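Local coordinates for phosphate binding protein (PDB 4JWO), which probably binds phosphate as the substrate-binding component of a system that transports it across the cytoplasmic membrane, at residues A[62-67]-A[108-113]; A[189-194]-A[217-222]; A[203-208]-A[282-287]; A[133-138]-A[333-338]. All coordinates share one frame; numbering follows the deposited sequence.

Interaction 1: residues A[62-67]-A[108-113]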
loop_
_atom_site.group_PDB
_atom_site.type_symbol
_atom_site.label_atom_id
_atom_site.label_comp_id
_atom_site.label_asym_id
_atom_site.label_seq_id
_atom_site.Cartn_x
_atom_site.Cartn_y
_atom_site.Cartn_z
ATOM N N THR A 62 -6.925 18.885 -18.346
ATOM C CA THR A 62 -7.279 17.565 -17.844
ATOM C C THR A 62 -6.026 16.756 -17.537
ATOM O O THR A 62 -5.091 16.719 -18.337
ATOM C CB THR A 62 -8.129 16.789 -18.865
ATOM O OG1 THR A 62 -9.256 17.584 -19.251
ATOM C CG2 THR A 62 -8.617 15.470 -18.275
ATOM N N ILE A 63 -6.016 16.119 -16.369
ATOM C CA ILE A 63 -4.951 15.199 -15.991
ATOM C C ILE A 63 -5.556 13.810 -15.833
ATOM O O ILE A 63 -6.458 13.610 -15.022
ATOM C CB ILE A 63 -4.293 15.621 -14.665
ATOM C CG1 ILE A 63 -3.911 17.100 -14.700
ATOM C CG2 ILE A 63 -3.062 14.768 -14.371
ATOM C CD1 ILE A 63 -3.478 17.644 -13.354
ATOM N N ALA A 64 -5.079 12.858 -16.628
ATOM C CA ALA A 64 -5.540 11.479 -16.522
ATOM C C ALA A 64 -4.622 10.696 -15.593
ATOM O O ALA A 64 -3.463 10.457 -15.931
ATOM C CB ALA A 64 -5.579 10.827 -17.897
ATOM N N VAL A 65 -5.144 10.299 -14.428
ATOM C CA VAL A 65 -4.391 9.518 -13.444
ATOM C C VAL A 65 -4.945 8.097 -13.405
ATOM O O VAL A 65 -6.156 7.899 -13.495
ATOM C CB VAL A 65 -4.508 10.135 -12.025
ATOM C CG1 VAL A 65 -3.618 9.385 -11.025
ATOM C CG2 VAL A 65 -4.135 11.602 -12.057
ATOM N N ASP A 66 -4.065 7.109 -13.279
ATOM C CA ASP A 66 -4.487 5.718 -13.193
ATOM C C ASP A 66 -3.523 5.039 -12.246
ATOM O O ASP A 66 -2.680 5.704 -11.652
ATOM C CB ASP A 66 -4.445 5.068 -14.583
ATOM C CG ASP A 66 -5.336 3.844 -14.689
ATOM O OD1 ASP A 66 -5.609 3.213 -13.650
ATOM O OD2 ASP A 66 -5.758 3.512 -15.818
ATOM N N GLY A 67 -3.647 3.727 -12.091
ATOM C CA GLY A 67 -2.675 2.989 -11.314
ATOM C C GLY A 67 -3.256 2.093 -10.240
ATOM O O GLY A 67 -4.403 1.643 -10.328
ATOM N N GLU A 108 0.630 5.318 -23.743
ATOM C CA GLU A 108 0.491 6.776 -23.759
ATOM C C GLU A 108 -0.960 7.241 -23.738
ATOM O O GLU A 108 -1.331 8.187 -24.434
ATOM C CB GLU A 108 1.242 7.383 -24.948
ATOM C CG GLU A 108 2.742 7.131 -24.891
ATOM C CD GLU A 108 3.516 7.941 -25.910
ATOM O OE1 GLU A 108 3.540 7.549 -27.097
ATOM O OE2 GLU A 108 4.099 8.975 -25.518
ATOM N N GLU A 109 -1.770 6.578 -22.921
ATOM C CA GLU A 109 -3.190 6.882 -22.823
ATOM C C GLU A 109 -3.534 7.581 -21.506
ATOM O O GLU A 109 -4.694 7.917 -21.261
ATOM C CB GLU A 109 -4.015 5.600 -23.000
ATOM C CG GLU A 109 -3.893 4.988 -24.399
ATOM C CD GLU A 109 -4.258 3.511 -24.444
ATOM O OE1 GLU A 109 -4.388 2.888 -23.364
ATOM O OE2 GLU A 109 -4.394 2.973 -25.566
ATOM N N ILE A 110 -2.519 7.793 -20.668
ATOM C CA ILE A 110 -2.670 8.508 -19.395
ATOM C C ILE A 110 -1.466 9.429 -19.118
ATOM O O ILE A 110 -0.442 9.337 -19.792
ATOM C CB ILE A 110 -2.853 7.537 -18.201
ATOM C CG1 ILE A 110 -1.652 6.600 -18.073
ATOM C CG2 ILE A 110 -4.154 6.740 -18.334
ATOM C CD1 ILE A 110 -1.715 5.694 -16.854
ATOM N N ASP A 111 -1.587 10.296 -18.113
ATOM C CA ASP A 111 -0.532 11.267 -17.797
ATOM C C ASP A 111 0.297 10.870 -16.585
ATOM O O ASP A 111 1.498 11.132 -16.523
ATOM C CB ASP A 111 -1.145 12.637 -17.517
ATOM C CG ASP A 111 -1.941 13.163 -18.684
ATOM O OD1 ASP A 111 -1.512 12.950 -19.834
ATOM O OD2 ASP A 111 -3.000 13.780 -18.445
ATOM N N VAL A 112 -0.365 10.255 -15.614
ATOM C CA VAL A 112 0.239 9.930 -14.326
ATOM C C VAL A 112 -0.201 8.538 -13.909
ATOM O O VAL A 112 -1.371 8.197 -14.047
ATOM C CB VAL A 112 -0.228 10.926 -13.237
ATOM C CG1 VAL A 112 0.217 10.473 -11.857
ATOM C CG2 VAL A 112 0.292 12.321 -13.529
ATOM N N THR A 113 0.719 7.725 -13.403
ATOM C CA THR A 113 0.318 6.409 -12.924
ATOM C C THR A 113 0.873 6.103 -11.528
ATOM O O THR A 113 2.027 6.412 -11.218
ATOM C CB THR A 113 0.642 5.300 -13.957
ATOM O OG1 THR A 113 -0.067 4.103 -13.616
ATOM C CG2 THR A 113 2.137 5.028 -14.032
#
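Ile110, two residues beyond the Schellman motif in which Glu108 closes helix 98-106, brings its aliphatic branch against Asp66: CD1 lies 3.6 Å from Asp66 CB. The extended end of the isoleucine carries CD1 to that methylene. Ala64's single methyl lies close to both Ile110 and the Asp111 carboxylate. Asp111 follows and grips Ala64 at both polar atoms. Its backbone N donates to Ala64 O at 2.9 Å, and its OD2 accepts from Ala64 N, also at 2.9 Å and nearly straight (171°), although the N-H arrives from above the carboxylate plane. OD1 of the same carboxylate makes salt bridges with Lys294 and Arg297. With an alanine here, Ala64 N would probably lose this acceptor, and Lys294 and Arg297 the counter-charge they share. The short loop 109-111 then gives way to strand 112-115. Val112 N adds a second donor to Ala64 O at 3.1 Å, and Val112 O takes the N-H of Asp66 at 3.0 Å, so parallel strand pairing begins here. Val112 and Val65 project as neighbours from the same face of the sheet, with their CG1 atoms 4.1 Å apart; beta-branched residues fit such an extended, buried strand. Thr113 pairs with Asp66, its CA donating a CA-H...O contact to Asp66 O at 3.3 Å. In the sheet, strand 61-67 lies between strands 112-115 and 89-93, strand 283-291 runs antiparallel beyond 112-115, and helix 98-106 packs against Thr113 through Phe102 and Phe105.

Interaction 2: residues A[189-194]-A[217-222]. With SO4 (sulfate ion), chain C.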
loop_
_atom_site.group_PDB
_atom_site.type_symbol
_atom_site.label_atom_id
_atom_site.label_comp_id
_atom_site.label_asym_id
_atom_site.label_seq_id
_atom_site.Cartn_x
_atom_site.Cartn_y
_atom_site.Cartn_z
ATOM N N GLN A 189 -9.953 -17.458 14.291
ATOM C CA GLN A 189 -11.047 -16.601 13.837
ATOM C C GLN A 189 -10.445 -15.488 13.003
ATOM O O GLN A 189 -9.742 -14.634 13.525
ATOM C CB GLN A 189 -11.796 -16.005 15.033
ATOM C CG GLN A 189 -12.154 -17.001 16.135
ATOM C CD GLN A 189 -13.292 -17.929 15.758
ATOM O OE1 GLN A 189 -13.808 -17.884 14.639
ATOM N NE2 GLN A 189 -13.695 -18.780 16.697
ATOM N N LEU A 190 -10.711 -15.513 11.701
ATOM C CA LEU A 190 -10.048 -14.621 10.760
ATOM C C LEU A 190 -10.808 -13.327 10.521
ATOM O O LEU A 190 -12.018 -13.335 10.313
ATOM C CB LEU A 190 -9.869 -15.319 9.407
ATOM C CG LEU A 190 -8.982 -16.564 9.419
ATOM C CD1 LEU A 190 -9.000 -17.181 8.029
ATOM C CD2 LEU A 190 -7.553 -16.203 9.830
ATOM N N PHE A 191 -10.062 -12.223 10.516
ATOM C CA PHE A 191 -10.599 -10.893 10.245
ATOM C C PHE A 191 -9.733 -10.217 9.209
ATOM O O PHE A 191 -8.518 -10.319 9.248
ATOM C CB PHE A 191 -10.598 -10.050 11.530
ATOM C CG PHE A 191 -11.521 -10.570 12.590
ATOM C CD1 PHE A 191 -11.074 -11.502 13.523
ATOM C CD2 PHE A 191 -12.832 -10.136 12.653
ATOM C CE1 PHE A 191 -11.939 -11.997 14.499
ATOM C CE2 PHE A 191 -13.695 -10.622 13.619
ATOM C CZ PHE A 191 -13.242 -11.552 14.548
ATOM N N GLY A 192 -10.354 -9.516 8.268
ATOM C CA GLY A 192 -9.588 -8.845 7.236
ATOM C C GLY A 192 -10.377 -7.873 6.396
ATOM O O GLY A 192 -11.562 -7.624 6.640
ATOM N N ALA A 193 -9.703 -7.347 5.377
ATOM C CA ALA A 193 -10.242 -6.311 4.518
ATOM C C ALA A 193 -11.285 -6.844 3.558
ATOM O O ALA A 193 -11.313 -8.032 3.243
ATOM C CB ALA A 193 -9.112 -5.651 3.737
ATOM N N ASP A 194 -12.144 -5.949 3.098
ATOM C CA ASP A 194 -13.094 -6.275 2.044
ATOM C C ASP A 194 -12.360 -6.550 0.728
ATOM O O ASP A 194 -11.316 -5.957 0.444
ATOM C CB ASP A 194 -14.078 -5.114 1.833
ATOM C CG ASP A 194 -15.200 -5.101 2.839
ATOM O OD1 ASP A 194 -15.188 -5.933 3.768
ATOM O OD2 ASP A 194 -16.107 -4.247 2.694
ATOM N N ASP A 217 -13.846 -17.217 3.343
ATOM C CA ASP A 217 -14.510 -17.510 4.616
ATOM C C ASP A 217 -13.757 -16.880 5.788
ATOM O O ASP A 217 -12.970 -17.521 6.486
ATOM C CB ASP A 217 -14.738 -19.011 4.823
ATOM C CG ASP A 217 -13.467 -19.819 4.715
ATOM O OD1 ASP A 217 -12.611 -19.476 3.871
ATOM O OD2 ASP A 217 -13.324 -20.809 5.470
ATOM N N TYR A 218 -14.003 -15.590 5.961
ATOM C CA TYR A 218 -13.443 -14.827 7.064
ATOM C C TYR A 218 -14.355 -13.646 7.301
ATOM O O TYR A 218 -15.238 -13.356 6.488
ATOM C CB TYR A 218 -12.007 -14.379 6.763
ATOM C CG TYR A 218 -11.841 -13.372 5.639
ATOM C CD1 TYR A 218 -11.733 -13.788 4.322
ATOM C CD2 TYR A 218 -11.729 -12.013 5.908
ATOM C CE1 TYR A 218 -11.567 -12.875 3.286
ATOM C CE2 TYR A 218 -11.562 -11.090 4.887
ATOM C CZ TYR A 218 -11.478 -11.531 3.576
ATOM O OH TYR A 218 -11.293 -10.626 2.561
ATOM N N THR A 219 -14.166 -12.976 8.432
ATOM C CA THR A 219 -14.949 -11.791 8.725
ATOM C C THR A 219 -14.296 -10.599 8.046
ATOM O O THR A 219 -13.219 -10.145 8.444
ATOM C CB THR A 219 -15.071 -11.577 10.234
ATOM O OG1 THR A 219 -15.807 -12.669 10.802
ATOM C CG2 THR A 219 -15.809 -10.284 10.530
ATOM N N ALA A 220 -14.941 -10.121 6.987
ATOM C CA ALA A 220 -14.432 -8.998 6.209
ATOM C C ALA A 220 -15.248 -7.764 6.508
ATOM O O ALA A 220 -16.464 -7.819 6.544
ATOM C CB ALA A 220 -14.518 -9.308 4.728
ATOM N N ASN A 221 -14.571 -6.648 6.736
ATOM C CA ASN A 221 -15.286 -5.394 6.915
ATOM C C ASN A 221 -14.487 -4.220 6.381
ATOM O O ASN A 221 -13.260 -4.200 6.468
ATOM C CB ASN A 221 -15.645 -5.161 8.391
ATOM C CG ASN A 221 -16.867 -4.269 8.552
ATOM O OD1 ASN A 221 -16.804 -3.064 8.320
ATOM N ND2 ASN A 221 -17.996 -4.864 8.925
ATOM N N SER A 222 -15.197 -3.246 5.820
ATOM C CA SER A 222 -14.554 -2.039 5.336
ATOM C C SER A 222 -14.156 -1.124 6.466
ATOM O O SER A 222 -13.315 -0.247 6.292
ATOM C CB SER A 222 -15.474 -1.276 4.388
ATOM O OG SER A 222 -16.662 -0.850 5.044
HETATM S S SO4 C . -18.993 -3.563 4.402
HETATM O O1 SO4 C . -20.050 -4.073 5.275
HETATM O O2 SO4 C . -17.693 -4.036 4.850
HETATM O O3 SO4 C . -19.233 -4.069 3.047
HETATM O O4 SO4 C . -18.977 -2.094 4.362
HETATM O O HOH W 1 -14.186 -14.347 11.817
#
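Phe191 and Thr219 project as neighbours from one face of two parallel strands, with Phe191 CD2 3.6 Å from Thr219 CB; the threonine's methyl runs along the ring, its OG1 is hydrogen-bonded to a water, and this water donates to Leu190 O. Tyr218 is turned differently: a chi1 of 67° swings CG back over its own backbone and lays the ring along the other strand with its edge toward Gly192. Glycine suits that position, because a beta carbon there would press on Tyr218 CE2. Tyr218 OH donates to Ala193 O at 2.7 Å, nearly along the C=O axis, while Tyr218 CB packs on Leu190 CB at 3.5 Å. A phenylalanine in its place would probably keep the packing but leave Ala193 O without this donor. Gly192 N to Thr219 O, at 2.9 Å, continues the pairing in this beta-alpha-beta unit, whose helix 198-208 touches Tyr218 through Phe200. Beyond the strands, Ser222 holds a sulfate by its N (2.8 Å to O2) and OG (2.7 Å to O4). The ion probably comes from the crystallisation liquor, so these bonds show only that the serine can hold an oxyanion and are no evidence of the phosphate site.

Interaction 3: residues A[203-208]-A[282-287]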
loop_
_atom_site.group_PDB
_atom_site.type_symbol
_atom_site.label_atom_id
_atom_site.label_comp_id
_atom_site.label_asym_id
_atom_site.label_seq_id
_atom_site.Cartn_x
_atom_site.Cartn_y
_atom_site.Cartn_z
ATOM N N PHE A 203 -2.195 -7.119 0.957
ATOM C CA PHE A 203 -1.986 -8.307 1.781
ATOM C C PHE A 203 -1.980 -9.567 0.938
ATOM O O PHE A 203 -1.071 -10.393 1.034
ATOM C CB PHE A 203 -3.077 -8.397 2.842
ATOM C CG PHE A 203 -2.865 -9.508 3.823
ATOM C CD1 PHE A 203 -1.978 -9.345 4.885
ATOM C CD2 PHE A 203 -3.537 -10.707 3.682
ATOM C CE1 PHE A 203 -1.770 -10.372 5.800
ATOM C CE2 PHE A 203 -3.333 -11.737 4.586
ATOM C CZ PHE A 203 -2.444 -11.561 5.649
ATOM N N THR A 204 -2.983 -9.719 0.082
ATOM C CA THR A 204 -3.044 -10.927 -0.736
ATOM C C THR A 204 -1.888 -11.015 -1.728
ATOM O O THR A 204 -1.361 -12.103 -1.954
ATOM C CB THR A 204 -4.398 -11.079 -1.469
ATOM O OG1 THR A 204 -4.577 -9.986 -2.379
ATOM C CG2 THR A 204 -5.528 -11.123 -0.468
ATOM N N GLU A 205 -1.472 -9.890 -2.307
ATOM C CA GLU A 205 -0.347 -9.896 -3.246
ATOM C C GLU A 205 0.913 -10.470 -2.599
ATOM O O GLU A 205 1.566 -11.351 -3.162
ATOM C CB GLU A 205 -0.048 -8.474 -3.750
ATOM C CG GLU A 205 1.199 -8.350 -4.634
ATOM C CD GLU A 205 1.551 -6.895 -4.950
ATOM O OE1 GLU A 205 0.659 -6.020 -4.852
ATOM O OE2 GLU A 205 2.720 -6.622 -5.286
ATOM N N VAL A 206 1.250 -9.977 -1.416
ATOM C CA VAL A 206 2.552 -10.328 -0.855
ATOM C C VAL A 206 2.521 -11.586 -0.003
ATOM O O VAL A 206 3.559 -12.221 0.197
ATOM C CB VAL A 206 3.215 -9.149 -0.111
ATOM C CG1 VAL A 206 3.359 -7.958 -1.068
ATOM C CG2 VAL A 206 2.427 -8.774 1.145
ATOM N N ILE A 207 1.333 -11.971 0.449
ATOM C CA ILE A 207 1.184 -13.197 1.227
ATOM C C ILE A 207 0.843 -14.397 0.348
ATOM O O ILE A 207 1.412 -15.487 0.511
ATOM C CB ILE A 207 0.132 -13.043 2.346
ATOM C CG1 ILE A 207 0.578 -11.987 3.372
ATOM C CG2 ILE A 207 -0.114 -14.374 3.036
ATOM C CD1 ILE A 207 1.987 -12.224 3.946
ATOM N N ASN A 208 -0.068 -14.206 -0.610
ATOM C CA ASN A 208 -0.495 -15.313 -1.457
ATOM C C ASN A 208 0.121 -15.331 -2.847
ATOM O O ASN A 208 0.239 -16.387 -3.466
ATOM C CB ASN A 208 -2.021 -15.335 -1.570
ATOM C CG ASN A 208 -2.689 -15.613 -0.252
ATOM O OD1 ASN A 208 -2.101 -16.243 0.622
ATOM N ND2 ASN A 208 -3.922 -15.145 -0.093
ATOM N N LEU A 282 5.468 -6.579 4.425
ATOM C CA LEU A 282 4.236 -5.875 4.771
ATOM C C LEU A 282 4.362 -4.360 4.993
ATOM O O LEU A 282 3.422 -3.717 5.449
ATOM C CB LEU A 282 3.542 -6.570 5.950
ATOM C CG LEU A 282 2.986 -7.947 5.577
ATOM C CD1 LEU A 282 2.546 -8.708 6.828
ATOM C CD2 LEU A 282 1.815 -7.797 4.625
ATOM N N SER A 283 5.513 -3.785 4.657
ATOM C CA SER A 283 5.555 -2.346 4.393
ATOM C C SER A 283 6.335 -2.130 3.119
ATOM O O SER A 283 7.256 -2.884 2.809
ATOM C CB SER A 283 6.133 -1.531 5.561
ATOM O OG SER A 283 7.536 -1.715 5.732
ATOM N N ARG A 284 5.940 -1.115 2.358
ATOM C CA ARG A 284 6.603 -0.831 1.093
ATOM C C ARG A 284 6.319 0.599 0.668
ATOM O O ARG A 284 5.283 1.166 1.029
ATOM C CB ARG A 284 6.113 -1.794 0.010
ATOM C CG ARG A 284 4.652 -1.616 -0.375
ATOM C CD ARG A 284 4.254 -2.699 -1.336
ATOM N NE ARG A 284 2.830 -2.684 -1.637
ATOM C CZ ARG A 284 2.246 -3.532 -2.481
ATOM N NH1 ARG A 284 2.963 -4.466 -3.093
ATOM N NH2 ARG A 284 0.947 -3.456 -2.699
ATOM N N PRO A 285 7.228 1.182 -0.127
ATOM C CA PRO A 285 7.030 2.547 -0.611
ATOM C C PRO A 285 5.996 2.586 -1.727
ATOM O O PRO A 285 5.835 1.608 -2.460
ATOM C CB PRO A 285 8.414 2.936 -1.135
ATOM C CG PRO A 285 9.060 1.617 -1.514
ATOM C CD PRO A 285 8.536 0.623 -0.513
ATOM N N LEU A 286 5.293 3.710 -1.840
ATOM C CA LEU A 286 4.335 3.920 -2.923
ATOM C C LEU A 286 4.847 4.999 -3.858
ATOM O O LEU A 286 5.475 5.963 -3.411
ATOM C CB LEU A 286 2.988 4.334 -2.352
ATOM C CG LEU A 286 2.314 3.332 -1.416
ATOM C CD1 LEU A 286 0.918 3.827 -1.060
ATOM C CD2 LEU A 286 2.251 1.960 -2.083
ATOM N N PHE A 287 4.568 4.845 -5.154
ATOM C CA PHE A 287 5.113 5.733 -6.171
ATOM C C PHE A 287 4.067 6.371 -7.077
ATOM O O PHE A 287 3.000 5.808 -7.330
ATOM C CB PHE A 287 6.124 4.991 -7.055
ATOM C CG PHE A 287 7.219 4.318 -6.282
ATOM C CD1 PHE A 287 8.383 4.998 -5.979
ATOM C CD2 PHE A 287 7.071 3.011 -5.842
ATOM C CE1 PHE A 287 9.395 4.378 -5.260
ATOM C CE2 PHE A 287 8.078 2.389 -5.119
ATOM C CZ PHE A 287 9.235 3.077 -4.826
#
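Leu282 reaches the helix with one methyl, CD2, which meets three side chains: Val206 CG2 at 3.7 Å, Phe203 CD1 at 4.1 Å and, more loosely, Ile207 CD1. A branched, wholly apolar residue fits here, since it fills the angle between successive turns of the helix without a polar group to satisfy. Phe203 is held from several directions: Ile207 CG1 sits 3.7 Å above the centre of one face of its ring, Tyr240 stacks with it, and Trp167 meets it edge-to-face. Arg284 is the second main contributor. With chi1 at 67° its CG folds in above the main chain, and from there the side chain runs extended to NE, carrying the guanidinium across to Glu205. The helix is 198-208, which follows strand 189-192 in a beta-alpha-beta unit; the strand is 283-291, a long member of the mixed sheet of this PBP-superfamily protein. Glu205, itself extended, forms a salt bridge with Arg284, OE2 standing 3.1 Å from NH1, at the edge of the guanidinium and near its plane. OE1 is shared by NH1 and NH2, at 3.3 Å from NH1. All three bonds are weak, and the carboxylate and guanidinium planes are 54° apart, so the charges meet without a flat, two-pronged pairing. Tyr202 offers Arg284 a cation-pi contact, and Val206 CG1 lies 4.1 Å from NH1, an aliphatic neighbour beside the charged group.

Interaction 4: residues A[133-138]-A[333-338]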
loop_
_atom_site.group_PDB
_atom_site.type_symbol
_atom_site.label_atom_id
_atom_site.label_comp_id
_atom_site.label_asym_id
_atom_site.label_seq_id
_atom_site.Cartn_x
_atom_site.Cartn_y
_atom_site.Cartn_z
ATOM N N ASP A 133 10.223 9.186 -21.283
ATOM C CA ASP A 133 11.203 9.512 -20.259
ATOM C C ASP A 133 10.515 9.638 -18.903
ATOM O O ASP A 133 10.169 10.739 -18.470
ATOM C CB ASP A 133 11.894 10.824 -20.619
ATOM C CG ASP A 133 13.176 11.045 -19.850
ATOM O OD1 ASP A 133 13.477 10.251 -18.928
ATOM O OD2 ASP A 133 13.882 12.025 -20.169
ATOM N N TYR A 134 10.324 8.504 -18.232
ATOM C CA TYR A 134 9.558 8.476 -16.992
ATOM C C TYR A 134 10.297 9.154 -15.834
ATOM O O TYR A 134 11.526 9.149 -15.779
ATOM C CB TYR A 134 9.202 7.029 -16.622
ATOM C CG TYR A 134 10.351 6.199 -16.076
ATOM C CD1 TYR A 134 10.683 6.238 -14.728
ATOM C CD2 TYR A 134 11.079 5.356 -16.900
ATOM C CE1 TYR A 134 11.717 5.484 -14.222
ATOM C CE2 TYR A 134 12.119 4.588 -16.396
ATOM C CZ TYR A 134 12.431 4.659 -15.057
ATOM O OH TYR A 134 13.463 3.904 -14.545
ATOM N N VAL A 135 9.539 9.723 -14.902
ATOM C CA VAL A 135 10.106 10.242 -13.662
ATOM C C VAL A 135 9.384 9.588 -12.492
ATOM O O VAL A 135 8.154 9.545 -12.457
ATOM C CB VAL A 135 9.977 11.775 -13.558
ATOM C CG1 VAL A 135 10.780 12.285 -12.374
ATOM C CG2 VAL A 135 10.451 12.439 -14.843
ATOM N N GLU A 136 10.153 9.075 -11.535
ATOM C CA GLU A 136 9.602 8.334 -10.409
ATOM C C GLU A 136 9.562 9.197 -9.154
ATOM O O GLU A 136 10.551 9.832 -8.791
ATOM C CB GLU A 136 10.464 7.096 -10.157
ATOM C CG GLU A 136 10.213 6.375 -8.863
ATOM C CD GLU A 136 11.128 5.177 -8.728
ATOM O OE1 GLU A 136 11.054 4.284 -9.602
ATOM O OE2 GLU A 136 11.941 5.139 -7.776
ATOM N N PHE A 137 8.410 9.231 -8.501
ATOM C CA PHE A 137 8.273 9.953 -7.242
ATOM C C PHE A 137 7.777 9.043 -6.132
ATOM O O PHE A 137 6.686 8.497 -6.228
ATOM C CB PHE A 137 7.306 11.122 -7.430
ATOM C CG PHE A 137 7.800 12.158 -8.387
ATOM C CD1 PHE A 137 8.798 13.041 -8.007
ATOM C CD2 PHE A 137 7.285 12.248 -9.675
ATOM C CE1 PHE A 137 9.275 14.002 -8.884
ATOM C CE2 PHE A 137 7.755 13.206 -10.560
ATOM C CZ PHE A 137 8.754 14.091 -10.159
ATOM N N GLN A 138 8.576 8.877 -5.076
ATOM C CA GLN A 138 8.118 8.153 -3.899
ATOM C C GLN A 138 7.246 9.089 -3.066
ATOM O O GLN A 138 7.680 10.176 -2.685
ATOM C CB GLN A 138 9.303 7.666 -3.066
ATOM C CG GLN A 138 8.897 6.789 -1.898
ATOM C CD GLN A 138 10.080 6.278 -1.107
ATOM O OE1 GLN A 138 11.186 6.119 -1.639
ATOM N NE2 GLN A 138 9.862 6.025 0.158
ATOM N N GLN A 333 11.739 16.334 -4.357
ATOM C CA GLN A 333 11.616 17.736 -4.747
ATOM C C GLN A 333 12.735 18.139 -5.690
ATOM O O GLN A 333 12.531 18.869 -6.657
ATOM C CB GLN A 333 11.629 18.649 -3.518
ATOM C CG GLN A 333 10.414 18.523 -2.629
ATOM C CD GLN A 333 10.499 19.398 -1.389
ATOM O OE1 GLN A 333 11.585 19.833 -0.994
ATOM N NE2 GLN A 333 9.350 19.661 -0.766
ATOM N N GLN A 334 13.933 17.662 -5.398
ATOM C CA GLN A 334 15.069 17.991 -6.221
ATOM C C GLN A 334 14.913 17.320 -7.585
ATOM O O GLN A 334 15.247 17.893 -8.616
ATOM C CB GLN A 334 16.354 17.593 -5.486
ATOM C CG GLN A 334 16.629 18.493 -4.269
ATOM C CD GLN A 334 17.646 17.924 -3.291
ATOM O OE1 GLN A 334 17.812 16.708 -3.183
ATOM N NE2 GLN A 334 18.319 18.807 -2.559
ATOM N N ARG A 335 14.353 16.119 -7.576
ATOM C CA ARG A 335 14.082 15.360 -8.793
ATOM C C ARG A 335 13.051 16.065 -9.688
ATOM O O ARG A 335 13.197 16.118 -10.908
ATOM C CB ARG A 335 13.603 13.953 -8.408
ATOM C CG ARG A 335 13.514 12.949 -9.538
ATOM C CD ARG A 335 13.170 11.558 -9.022
ATOM N NE ARG A 335 14.257 10.919 -8.286
ATOM C CZ ARG A 335 14.143 9.763 -7.644
ATOM N NH1 ARG A 335 12.980 9.113 -7.622
ATOM N NH2 ARG A 335 15.186 9.264 -6.993
ATOM N N LEU A 336 12.010 16.612 -9.076
ATOM C CA LEU A 336 11.015 17.380 -9.815
ATOM C C LEU A 336 11.658 18.610 -10.452
ATOM O O LEU A 336 11.410 18.924 -11.617
ATOM C CB LEU A 336 9.865 17.785 -8.887
ATOM C CG LEU A 336 8.813 18.710 -9.496
ATOM C CD1 LEU A 336 8.166 18.049 -10.703
ATOM C CD2 LEU A 336 7.765 19.064 -8.451
ATOM N N ALA A 337 12.512 19.289 -9.695
ATOM C CA ALA A 337 13.168 20.488 -10.198
ATOM C C ALA A 337 14.004 20.190 -11.444
ATOM O O ALA A 337 13.983 20.950 -12.405
ATOM C CB ALA A 337 14.024 21.106 -9.116
ATOM N N ASP A 338 14.729 19.078 -11.420
ATOM C CA ASP A 338 15.548 18.653 -12.558
ATOM C C ASP A 338 14.711 18.356 -13.798
ATOM O O ASP A 338 15.107 18.679 -14.919
ATOM C CB ASP A 338 16.338 17.391 -12.193
ATOM C CG ASP A 338 17.692 17.695 -11.592
ATOM O OD1 ASP A 338 18.142 18.855 -11.661
ATOM O OD2 ASP A 338 18.318 16.756 -11.064
HETATM O O HOH W 2 11.725 7.037 -5.771
#
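Arg335 reaches to the start of strand 134-148 and donates from NH1 to Glu136 O at 2.8 Å, the one direct hydrogen bond between the two segments. The bond is nearly straight (166°) and lies in the guanidinium plane, but it arrives from above the carbonyl plane rather than on a lone pair. Arginine suits the place: a long aliphatic stem can cross from helix to strand and still present N-H donors at its end. That stem touches too, with Arg335 CG 4.0 Å from Val135 CG1, valine and arginine passing with their directions opposed. The other half of the contact is apolar. Phe137 CE1 lies 3.8 Å from Leu336 CB, and the two side chains meet almost perpendicularly, while Leu336 N sits at the ring's edge. Both residues are buried, and their large apolar side chains suit the enclosed space between strand and helices.

Arg335 bends at chi3 (-71°), and this turn brings NH1 down on the carbonyl. The carboxylate of Glu136 stays beyond salt-bridge range, its OE2 4.1 Å from NH1, but a water spans them, donating to OE2 at 2.8 Å and accepting from NH1 at 3.1 Å. The nearby negative charge would probably help stabilise the positive guanidinium. Glu136 OE1 has a weak hydrogen bond with Tyr289 OH.

Further out, helix 326-340 runs nearly antiparallel to the strand, the short axes 159° apart and 9.1 Å at closest approach. Helix 298-308 packs beside both, Ile304 touching Phe137 and Leu336 alike, and strand 283-291 is hydrogen-bonded to the strand through Val135 and Phe137.

All four contacts reach one mixed sheet. Interaction 1 closes first along the chain; interaction 4, which joins strand 134-148 to the C-terminal helix 326-340, then encloses the other two, whose segments alternate. Interactions 1 and 4 have centres about 16 Å apart on the same side of the chain's centre, whereas interaction 2 lies on the opposite side, its centre about 38 Å from that of interaction 4. Interaction 3, centred about 6 Å from the middle of the chain, falls between; it touches interaction 4 where the side chain of Phe287 packs against the backbone of Phe137, across neighbouring strands 283-291 and 134-148. These long strands thus run between the two ends of the molecule, consistent with the two-lobed PBP fold.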